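Local coordinates for protein HP0958 (Helicobacter pylori, PDB 3NA7) that probably acts as a chaperone and post-transcriptional regulator in flagellar biogenesis, combining a long coiled-coil hairpin with a C4 zinc-ribbon domain, at residues K8-I13 with P175-F180; K59-K64 with E114-E119; A77-K82 with N96-I101. One frame throughout, in Å; residues are numbered along the deposited sequence.

Contact 1: K8-I13 with P175-F180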
loop_
_atom_site.group_PDB
_atom_site.type_symbol
_atom_site.label_atom_id
_atom_site.label_comp_id
_atom_site.label_asym_id
_atom_site.label_seq_id
_atom_site.Cartn_x
_atom_site.Cartn_y
_atom_site.Cartn_z
ATOM N N LYS A 8 20.950 -34.615 9.685
ATOM C CA LYS A 8 20.575 -34.109 11.006
ATOM C C LYS A 8 21.110 -32.700 11.218
ATOM O O LYS A 8 20.385 -31.822 11.673
ATOM C CB LYS A 8 21.064 -35.049 12.124
ATOM C CG LYS A 8 20.687 -34.603 13.539
ATOM C CD LYS A 8 20.716 -35.748 14.567
ATOM C CE LYS A 8 19.952 -35.334 15.853
ATOM N NZ LYS A 8 19.899 -36.393 16.928
ATOM N N GLN A 9 22.377 -32.490 10.874
ATOM C CA GLN A 9 23.029 -31.193 11.063
ATOM C C GLN A 9 22.369 -30.067 10.293
ATOM O O GLN A 9 22.224 -28.983 10.820
ATOM C CB GLN A 9 24.511 -31.271 10.718
ATOM C CG GLN A 9 25.379 -31.582 11.921
ATOM C CD GLN A 9 26.824 -31.832 11.534
ATOM O OE1 GLN A 9 27.116 -32.691 10.700
ATOM N NE2 GLN A 9 27.738 -31.094 12.154
ATOM N N LEU A 10 21.969 -30.348 9.056
ATOM C CA LEU A 10 21.277 -29.398 8.187
ATOM C C LEU A 10 19.843 -29.149 8.621
ATOM O O LEU A 10 19.327 -28.036 8.439
ATOM C CB LEU A 10 21.266 -29.893 6.735
ATOM C CG LEU A 10 22.624 -30.007 6.040
ATOM C CD1 LEU A 10 22.461 -30.124 4.524
ATOM C CD2 LEU A 10 23.480 -28.815 6.377
ATOM N N ILE A 11 19.188 -30.177 9.167
ATOM C CA ILE A 11 17.841 -29.995 9.721
ATOM C C ILE A 11 17.891 -29.023 10.893
ATOM O O ILE A 11 17.114 -28.077 10.917
ATOM C CB ILE A 11 17.113 -31.332 10.072
ATOM C CG1 ILE A 11 16.744 -32.083 8.789
ATOM C CG2 ILE A 11 15.813 -31.059 10.898
ATOM C CD1 ILE A 11 16.560 -33.598 8.951
ATOM N N GLU A 12 18.812 -29.214 11.839
ATOM C CA GLU A 12 18.962 -28.229 12.925
ATOM C C GLU A 12 19.217 -26.824 12.380
ATOM O O GLU A 12 18.585 -25.881 12.827
ATOM C CB GLU A 12 20.084 -28.575 13.909
ATOM C CG GLU A 12 20.099 -30.003 14.435
ATOM C CD GLU A 12 20.878 -30.138 15.737
ATOM O OE1 GLU A 12 20.293 -29.863 16.813
ATOM O OE2 GLU A 12 22.063 -30.532 15.684
ATOM N N ILE A 13 20.136 -26.675 11.424
ATOM C CA ILE A 13 20.445 -25.341 10.919
ATOM C C ILE A 13 19.235 -24.711 10.217
ATOM O O ILE A 13 18.954 -23.540 10.425
ATOM C CB ILE A 13 21.688 -25.316 9.988
ATOM C CG1 ILE A 13 22.945 -25.719 10.764
ATOM C CG2 ILE A 13 21.887 -23.906 9.366
ATOM C CD1 ILE A 13 23.998 -26.382 9.900
ATOM N N PRO A 175 32.227 -28.321 5.724
ATOM C CA PRO A 175 32.005 -27.144 4.878
ATOM C C PRO A 175 31.313 -27.472 3.572
ATOM O O PRO A 175 30.415 -26.724 3.159
ATOM C CB PRO A 175 33.409 -26.598 4.663
ATOM C CG PRO A 175 34.117 -26.974 5.947
ATOM C CD PRO A 175 33.615 -28.379 6.216
ATOM N N LYS A 176 31.660 -28.602 2.964
ATOM C CA LYS A 176 30.968 -29.051 1.748
ATOM C C LYS A 176 29.457 -29.276 1.921
ATOM O O LYS A 176 28.699 -29.060 0.992
ATOM C CB LYS A 176 31.606 -30.323 1.182
ATOM C CG LYS A 176 31.163 -31.637 1.842
ATOM C CD LYS A 176 31.181 -32.795 0.854
ATOM C CE LYS A 176 30.344 -33.994 1.343
ATOM N NZ LYS A 176 31.124 -34.966 2.158
ATOM N N ILE A 177 29.045 -29.760 3.093
ATOM C CA ILE A 177 27.647 -30.076 3.376
ATOM C C ILE A 177 26.826 -28.781 3.537
ATOM O O ILE A 177 25.717 -28.648 3.002
ATOM C CB ILE A 177 27.545 -30.897 4.690
ATOM C CG1 ILE A 177 28.123 -32.330 4.519
ATOM C CG2 ILE A 177 26.118 -30.899 5.231
ATOM C CD1 ILE A 177 27.389 -33.228 3.517
ATOM N N TYR A 178 27.392 -27.848 4.297
ATOM C CA TYR A 178 26.833 -26.538 4.501
ATOM C C TYR A 178 26.587 -25.804 3.181
ATOM O O TYR A 178 25.501 -25.244 2.970
ATOM C CB TYR A 178 27.806 -25.769 5.354
ATOM C CG TYR A 178 27.505 -24.320 5.501
ATOM C CD1 TYR A 178 26.332 -23.868 6.106
ATOM C CD2 TYR A 178 28.433 -23.386 5.081
ATOM C CE1 TYR A 178 26.098 -22.504 6.261
ATOM C CE2 TYR A 178 28.217 -22.068 5.211
ATOM C CZ TYR A 178 27.062 -21.615 5.795
ATOM O OH TYR A 178 26.933 -20.252 5.893
ATOM N N SER A 179 27.585 -25.857 2.296
ATOM C CA SER A 179 27.566 -25.165 1.009
ATOM C C SER A 179 26.559 -25.745 0.054
ATOM O O SER A 179 26.033 -25.050 -0.811
ATOM C CB SER A 179 28.939 -25.237 0.356
ATOM O OG SER A 179 29.816 -24.374 1.038
ATOM N N PHE A 180 26.330 -27.041 0.190
ATOM C CA PHE A 180 25.349 -27.720 -0.611
ATOM C C PHE A 180 23.981 -27.204 -0.167
ATOM O O PHE A 180 23.122 -26.920 -0.988
ATOM C CB PHE A 180 25.474 -29.232 -0.371
ATOM C CG PHE A 180 24.799 -30.059 -1.408
ATOM C CD1 PHE A 180 25.419 -30.304 -2.634
ATOM C CD2 PHE A 180 23.532 -30.583 -1.172
ATOM C CE1 PHE A 180 24.780 -31.078 -3.623
ATOM C CE2 PHE A 180 22.882 -31.360 -2.149
ATOM C CZ PHE A 180 23.508 -31.604 -3.378
#
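Leu10 and Tyr178 bring the two helical segments closest in backbone terms, their CA atoms 7.3 Å apart, yet the side chain that meets Leu10 is that of Ile177. Both Leu10 and Ile177 point toward the opposite segment and are buried. The contact is apolar. Leu10 CD2 lies 3.6 Å from Ile177 CG2, the closest approach of the pair. Leu10 CG and CD1 also reach this methyl, at 3.7 Å and 3.8 Å from Ile177 CG2. The isopropyl end of the leucine is thus gathered round a single methyl branch, and the two side chains cross obliquely. With CG1 beside the backbone N (chi1 -70°), Ile177 CG2 stands anti to that N and faces the leucine. Leu10 CD1 also comes within 3.9 Å of the carbonyl O of Ile177, so the leucine rests partly on the backbone. Tyr178 lies beside the pair and takes only a small part. Leu10 CD2 comes no nearer than 4.5 Å to Tyr178 CA, and the tyrosine side chain touches Val170 of helix 91-171. Leu10 has further neighbours in Tyr181, Met222 and Ile231. The last lies on strand 231-233, which pairs with strand 223-224 in the ribbon domain. The arrangement is a small hydrophobic core where the N-terminal helix 4-22 packs on helix 175-188, at the junction of the coiled-coil hairpin and the C4 zinc ribbon.

Contact 2: K59-K64 with E114-E119; sequences KLQVSK and ENLQNE
Leu116 and Val62 lie side by side and run in opposite directions, each side chain sliding past the other. Val62 CG2 sits 3.5 Å from Leu116 CB, so the valine methyl packs closest to the root of the leucine. The CD1 methyl of Leu116 reaches on past the valine to the helix surface, 3.7 Å from Val62 N. Leu116 CD1 also lies 3.8 Å from Gln61 CB. Leucine and valine are both buried and both point toward the opposite helix. Val62 has its CG1 anti to the backbone N (chi1 168°), which places CG2 on the leucine and CG1 on the next residue, Gln117.

Two glutamines flank this apolar pair. Gln61 crosses Leu116 at about a right angle. Its flat amide meets the other leucine methyl, with Gln61 CD and NE2 both 4.0 Å from Leu116 CD2. Gln117 crosses Val62, also at about a right angle. Gln117 starts off to one side, but its extended chain brings NE2 to 3.8 Å from Val62 CG1. Both amides contact methyl groups here, and both glutamines are exposed residues at the margin of the apolar pair.

The helices run antiparallel, with 164° between the directions of the two segments and 9.4 Å between their axes. Leu116 is a knob in the hole formed by Leu58, Gln61, Val62 and Asn65 of helix 24-85. Val62 fills the hole formed by Ile113, Leu116, Gln117 and Ile120 of helix 91-171. This is the knobs-into-holes packing of a coiled coil. The contact is therefore one layer in the interface between the two long arms of the antiparallel coiled-coil hairpin, helix 24-85 and helix 91-171.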
loop_
_atom_site.group_PDB
_atom_site.type_symbol
_atom_site.label_atom_id
_atom_site.label_comp_id
_atom_site.label_asym_id
_atom_site.label_seq_id
_atom_site.Cartn_x
_atom_site.Cartn_y
_atom_site.Cartn_z
ATOM N N LYS A 59 -12.372 27.905 -8.204
ATOM C CA LYS A 59 -12.245 29.330 -7.977
ATOM C C LYS A 59 -11.942 30.055 -9.282
ATOM O O LYS A 59 -12.339 31.209 -9.446
ATOM C CB LYS A 59 -11.167 29.626 -6.927
ATOM C CG LYS A 59 -11.649 29.408 -5.491
ATOM C CD LYS A 59 -10.486 29.456 -4.505
ATOM C CE LYS A 59 -10.944 29.037 -3.120
ATOM N NZ LYS A 59 -9.938 29.465 -2.134
ATOM N N LEU A 60 -11.231 29.369 -10.186
ATOM C CA LEU A 60 -11.006 29.848 -11.553
ATOM C C LEU A 60 -12.323 29.967 -12.330
ATOM O O LEU A 60 -12.538 30.953 -13.023
ATOM C CB LEU A 60 -9.999 28.950 -12.285
ATOM C CG LEU A 60 -9.562 29.230 -13.736
ATOM C CD1 LEU A 60 -9.123 30.685 -13.984
ATOM C CD2 LEU A 60 -8.453 28.257 -14.150
ATOM N N GLN A 61 -13.207 28.985 -12.183
ATOM C CA GLN A 61 -14.538 29.046 -12.787
ATOM C C GLN A 61 -15.372 30.174 -12.220
ATOM O O GLN A 61 -16.024 30.887 -12.971
ATOM C CB GLN A 61 -15.294 27.743 -12.585
ATOM C CG GLN A 61 -14.750 26.579 -13.354
ATOM C CD GLN A 61 -15.713 25.420 -13.345
ATOM O OE1 GLN A 61 -15.453 24.377 -12.738
ATOM N NE2 GLN A 61 -16.850 25.596 -14.016
ATOM N N VAL A 62 -15.383 30.320 -10.897
ATOM C CA VAL A 62 -16.031 31.474 -10.263
ATOM C C VAL A 62 -15.584 32.788 -10.936
ATOM O O VAL A 62 -16.402 33.646 -11.228
ATOM C CB VAL A 62 -15.788 31.527 -8.728
ATOM C CG1 VAL A 62 -16.213 32.889 -8.134
ATOM C CG2 VAL A 62 -16.529 30.355 -8.015
ATOM N N SER A 63 -14.294 32.904 -11.212
ATOM C CA SER A 63 -13.714 34.122 -11.750
ATOM C C SER A 63 -14.091 34.335 -13.215
ATOM O O SER A 63 -14.336 35.469 -13.641
ATOM C CB SER A 63 -12.200 34.084 -11.590
ATOM O OG SER A 63 -11.648 35.319 -11.982
ATOM N N LYS A 64 -14.145 33.238 -13.970
ATOM C CA LYS A 64 -14.553 33.263 -15.376
ATOM C C LYS A 64 -16.015 33.654 -15.510
ATOM O O LYS A 64 -16.355 34.543 -16.295
ATOM C CB LYS A 64 -14.260 31.926 -16.064
ATOM C CG LYS A 64 -12.807 31.787 -16.502
ATOM C CD LYS A 64 -12.459 30.378 -16.998
ATOM C CE LYS A 64 -11.028 30.330 -17.534
ATOM N NZ LYS A 64 -10.481 28.949 -17.666
ATOM N N GLU A 114 -22.963 31.089 -7.354
ATOM C CA GLU A 114 -23.403 30.637 -6.041
ATOM C C GLU A 114 -23.232 29.120 -5.880
ATOM O O GLU A 114 -22.848 28.645 -4.804
ATOM C CB GLU A 114 -24.847 31.045 -5.788
ATOM C CG GLU A 114 -25.365 30.796 -4.368
ATOM C CD GLU A 114 -26.783 31.321 -4.167
ATOM O OE1 GLU A 114 -27.080 32.437 -4.666
ATOM O OE2 GLU A 114 -27.594 30.624 -3.502
ATOM N N ASN A 115 -23.510 28.364 -6.945
ATOM C CA ASN A 115 -23.338 26.907 -6.925
ATOM C C ASN A 115 -21.884 26.480 -6.741
ATOM O O ASN A 115 -21.597 25.535 -5.987
ATOM C CB ASN A 115 -23.913 26.259 -8.193
ATOM C CG ASN A 115 -25.408 26.018 -8.101
ATOM O OD1 ASN A 115 -25.970 25.927 -7.004
ATOM N ND2 ASN A 115 -26.065 25.903 -9.265
ATOM N N LEU A 116 -20.984 27.159 -7.454
ATOM C CA LEU A 116 -19.567 26.859 -7.373
ATOM C C LEU A 116 -19.055 27.173 -5.963
ATOM O O LEU A 116 -18.364 26.360 -5.355
ATOM C CB LEU A 116 -18.772 27.641 -8.431
ATOM C CG LEU A 116 -19.005 27.315 -9.914
ATOM C CD1 LEU A 116 -18.618 28.475 -10.837
ATOM C CD2 LEU A 116 -18.317 26.008 -10.326
ATOM N N GLN A 117 -19.404 28.358 -5.456
ATOM C CA GLN A 117 -19.051 28.755 -4.106
ATOM C C GLN A 117 -19.543 27.748 -3.067
ATOM O O GLN A 117 -18.812 27.448 -2.125
ATOM C CB GLN A 117 -19.515 30.179 -3.801
ATOM C CG GLN A 117 -18.426 31.166 -4.160
ATOM C CD GLN A 117 -18.910 32.567 -4.400
ATOM O OE1 GLN A 117 -20.075 32.887 -4.173
ATOM N NE2 GLN A 117 -17.998 33.432 -4.852
ATOM N N ASN A 118 -20.747 27.208 -3.253
ATOM C CA ASN A 118 -21.239 26.137 -2.382
ATOM C C ASN A 118 -20.383 24.877 -2.427
ATOM O O ASN A 118 -20.147 24.269 -1.396
ATOM C CB ASN A 118 -22.717 25.791 -2.628
ATOM C CG ASN A 118 -23.672 26.841 -2.054
ATOM O OD1 ASN A 118 -23.272 27.673 -1.236
ATOM N ND2 ASN A 118 -24.946 26.805 -2.482
ATOM N N GLU A 119 -19.914 24.495 -3.614
ATOM C CA GLU A 119 -19.079 23.302 -3.764
ATOM C C GLU A 119 -17.725 23.557 -3.080
ATOM O O GLU A 119 -17.224 22.696 -2.368
ATOM C CB GLU A 119 -18.897 22.973 -5.248
ATOM C CG GLU A 119 -18.463 21.557 -5.575
ATOM C CD GLU A 119 -18.503 21.248 -7.083
ATOM O OE1 GLU A 119 -17.817 20.285 -7.505
ATOM O OE2 GLU A 119 -19.215 21.957 -7.846
#

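Contact 3: A77-K82 with N96-I101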
loop_
_atom_site.group_PDB
_atom_site.type_symbol
_atom_site.label_atom_id
_atom_site.label_comp_id
_atom_site.label_asym_id
_atom_site.label_seq_id
_atom_site.Cartn_x
_atom_site.Cartn_y
_atom_site.Cartn_z
ATOM N N ALA A 77 -26.818 47.715 -18.810
ATOM C CA ALA A 77 -26.590 49.163 -18.753
ATOM C C ALA A 77 -26.665 49.821 -20.138
ATOM O O ALA A 77 -27.349 50.837 -20.338
ATOM C CB ALA A 77 -25.247 49.457 -18.091
ATOM N N SER A 78 -25.972 49.232 -21.105
ATOM C CA SER A 78 -25.987 49.779 -22.452
ATOM C C SER A 78 -27.380 49.736 -23.113
ATOM O O SER A 78 -27.731 50.630 -23.875
ATOM C CB SER A 78 -24.965 49.078 -23.329
ATOM O OG SER A 78 -25.268 49.336 -24.687
ATOM N N ILE A 79 -28.157 48.689 -22.832
ATOM C CA ILE A 79 -29.514 48.582 -23.374
ATOM C C ILE A 79 -30.433 49.620 -22.753
ATOM O O ILE A 79 -31.248 50.216 -23.445
ATOM C CB ILE A 79 -30.128 47.171 -23.172
ATOM C CG1 ILE A 79 -29.388 46.141 -24.021
ATOM C CG2 ILE A 79 -31.631 47.177 -23.526
ATOM C CD1 ILE A 79 -29.688 44.699 -23.656
ATOM N N GLN A 80 -30.304 49.819 -21.451
ATOM C CA GLN A 80 -31.122 50.769 -20.710
ATOM C C GLN A 80 -30.835 52.194 -21.151
ATOM O O GLN A 80 -31.763 52.998 -21.319
ATOM C CB GLN A 80 -30.898 50.611 -19.208
ATOM C CG GLN A 80 -31.444 49.283 -18.703
ATOM C CD GLN A 80 -31.180 49.010 -17.248
ATOM O OE1 GLN A 80 -30.453 49.738 -16.570
ATOM N NE2 GLN A 80 -31.773 47.942 -16.753
ATOM N N LYS A 81 -29.555 52.504 -21.355
ATOM C CA LYS A 81 -29.176 53.823 -21.841
ATOM C C LYS A 81 -29.866 54.086 -23.176
ATOM O O LYS A 81 -30.430 55.156 -23.376
ATOM C CB LYS A 81 -27.652 53.955 -21.963
ATOM C CG LYS A 81 -27.154 55.385 -22.215
ATOM C CD LYS A 81 -25.639 55.479 -21.969
ATOM C CE LYS A 81 -25.066 56.833 -22.358
ATOM N NZ LYS A 81 -25.348 57.162 -23.786
ATOM N N LYS A 82 -29.846 53.100 -24.073
ATOM C CA LYS A 82 -30.537 53.192 -25.369
ATOM C C LYS A 82 -32.036 53.419 -25.258
ATOM O O LYS A 82 -32.624 54.106 -26.103
ATOM C CB LYS A 82 -30.259 51.954 -26.222
ATOM C CG LYS A 82 -29.069 52.117 -27.160
ATOM C CD LYS A 82 -28.349 50.792 -27.421
ATOM C CE LYS A 82 -27.124 51.005 -28.310
ATOM N NZ LYS A 82 -25.953 50.203 -27.833
ATOM N N ASN A 96 -37.086 46.183 -24.294
ATOM C CA ASN A 96 -37.478 45.633 -22.985
ATOM C C ASN A 96 -37.205 44.129 -23.000
ATOM O O ASN A 96 -36.855 43.543 -21.981
ATOM C CB ASN A 96 -38.955 45.903 -22.661
ATOM C CG ASN A 96 -39.155 46.614 -21.309
ATOM O OD1 ASN A 96 -39.203 45.990 -20.241
ATOM N ND2 ASN A 96 -39.300 47.948 -21.368
ATOM N N ILE A 97 -37.366 43.535 -24.181
ATOM C CA ILE A 97 -37.226 42.107 -24.395
ATOM C C ILE A 97 -35.738 41.739 -24.539
ATOM O O ILE A 97 -35.282 40.762 -23.945
ATOM C CB ILE A 97 -38.107 41.649 -25.587
ATOM C CG1 ILE A 97 -39.593 41.723 -25.179
ATOM C CG2 ILE A 97 -37.735 40.247 -26.052
ATOM C CD1 ILE A 97 -40.597 41.396 -26.282
ATOM N N GLU A 98 -34.995 42.542 -25.300
ATOM C CA GLU A 98 -33.531 42.474 -25.369
ATOM C C GLU A 98 -32.965 42.468 -23.950
ATOM O O GLU A 98 -32.117 41.644 -23.583
ATOM C CB GLU A 98 -33.011 43.719 -26.083
ATOM C CG GLU A 98 -32.104 43.491 -27.293
ATOM C CD GLU A 98 -30.911 42.615 -26.994
ATOM O OE1 GLU A 98 -31.113 41.404 -26.747
ATOM O OE2 GLU A 98 -29.769 43.128 -27.029
ATOM N N GLU A 99 -33.463 43.395 -23.153
ATOM C CA GLU A 99 -33.049 43.530 -21.777
ATOM C C GLU A 99 -33.434 42.292 -20.984
ATOM O O GLU A 99 -32.643 41.799 -20.183
ATOM C CB GLU A 99 -33.666 44.786 -21.170
ATOM C CG GLU A 99 -33.218 45.100 -19.765
ATOM C CD GLU A 99 -34.250 45.924 -19.037
ATOM O OE1 GLU A 99 -34.035 46.262 -17.854
ATOM O OE2 GLU A 99 -35.306 46.219 -19.651
ATOM N N ASP A 100 -34.635 41.771 -21.216
ATOM C CA ASP A 100 -35.076 40.553 -20.505
ATOM C C ASP A 100 -34.204 39.311 -20.719
ATOM O O ASP A 100 -33.984 38.553 -19.784
ATOM C CB ASP A 100 -36.530 40.241 -20.842
ATOM C CG ASP A 100 -37.504 41.037 -19.994
ATOM O OD1 ASP A 100 -37.202 41.291 -18.795
ATOM O OD2 ASP A 100 -38.574 41.381 -20.526
ATOM N N ILE A 101 -33.718 39.109 -21.941
ATOM C CA ILE A 101 -32.791 38.011 -22.247
ATOM C C ILE A 101 -31.493 38.224 -21.480
ATOM O O ILE A 101 -30.948 37.297 -20.877
ATOM C CB ILE A 101 -32.537 37.873 -23.795
ATOM C CG1 ILE A 101 -33.651 37.065 -24.470
ATOM C CG2 ILE A 101 -31.213 37.195 -24.099
ATOM C CD1 ILE A 101 -34.596 37.890 -25.291
#
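Gln80 and Glu99 form the polar link of this contact. Gln80 NE2 donates to Glu99 OE1 over 3.0 Å, with an N-H...O angle of 157°. The acceptor lies close to the plane of the glutamine amide. The carboxylate is turned almost at right angles to that amide, 87° between the planes. The N-H comes to OE1 from above the carboxylate plane, at a tilt. Ile79 makes the apolar part beside this bond. Ile79 CG2 packs 3.9 Å from Glu99 CB. Ile79 CD1 reaches across to Glu98 and lies 3.7 Å from Glu98 OE2. Glu98 is bent at its second torsion (chi2 -54°), and its chain crosses the isoleucine at about a right angle.

Further out, Gln80 reaches over on an extended chain. Glu99 CG, anti to the backbone N, starts an extended chain that carries OE1 to the amide. Glu99 is largely buried and also touches Met83. Its side chain is about 4 Å from a bound magnesium ion, near it but farther than a direct magnesium-oxygen bond. The charge of the ion would probably favour the ionised carboxylate. Glu98 also touches Lys75, one turn before Ile79 on helix 24-85. The segments belong to helix 24-85 and helix 91-171, which run antiparallel here with axes 9.7 Å apart, close to the turn that joins the two arms of the hairpin.

Contacts 2 and 3 join the same two helices, 24-85 and 91-171. Their centres are 27 Å apart and their nearest atoms about 16 Å, so they are separate layers of one coiled-coil hairpin, with contact 3 nearer its turn. Contact 1 lies at the opposite end, where helices 4-22 and 175-188 meet beside the zinc ribbon, whose zinc ion is held by Cys201, Cys204, Cys225 and Cys228. Its centre is 73 Å from that of contact 2 and 98 Å from that of contact 3. The bound magnesium ion belongs to the neighbourhood of contact 3, so the two metals mark opposite ends of the molecule.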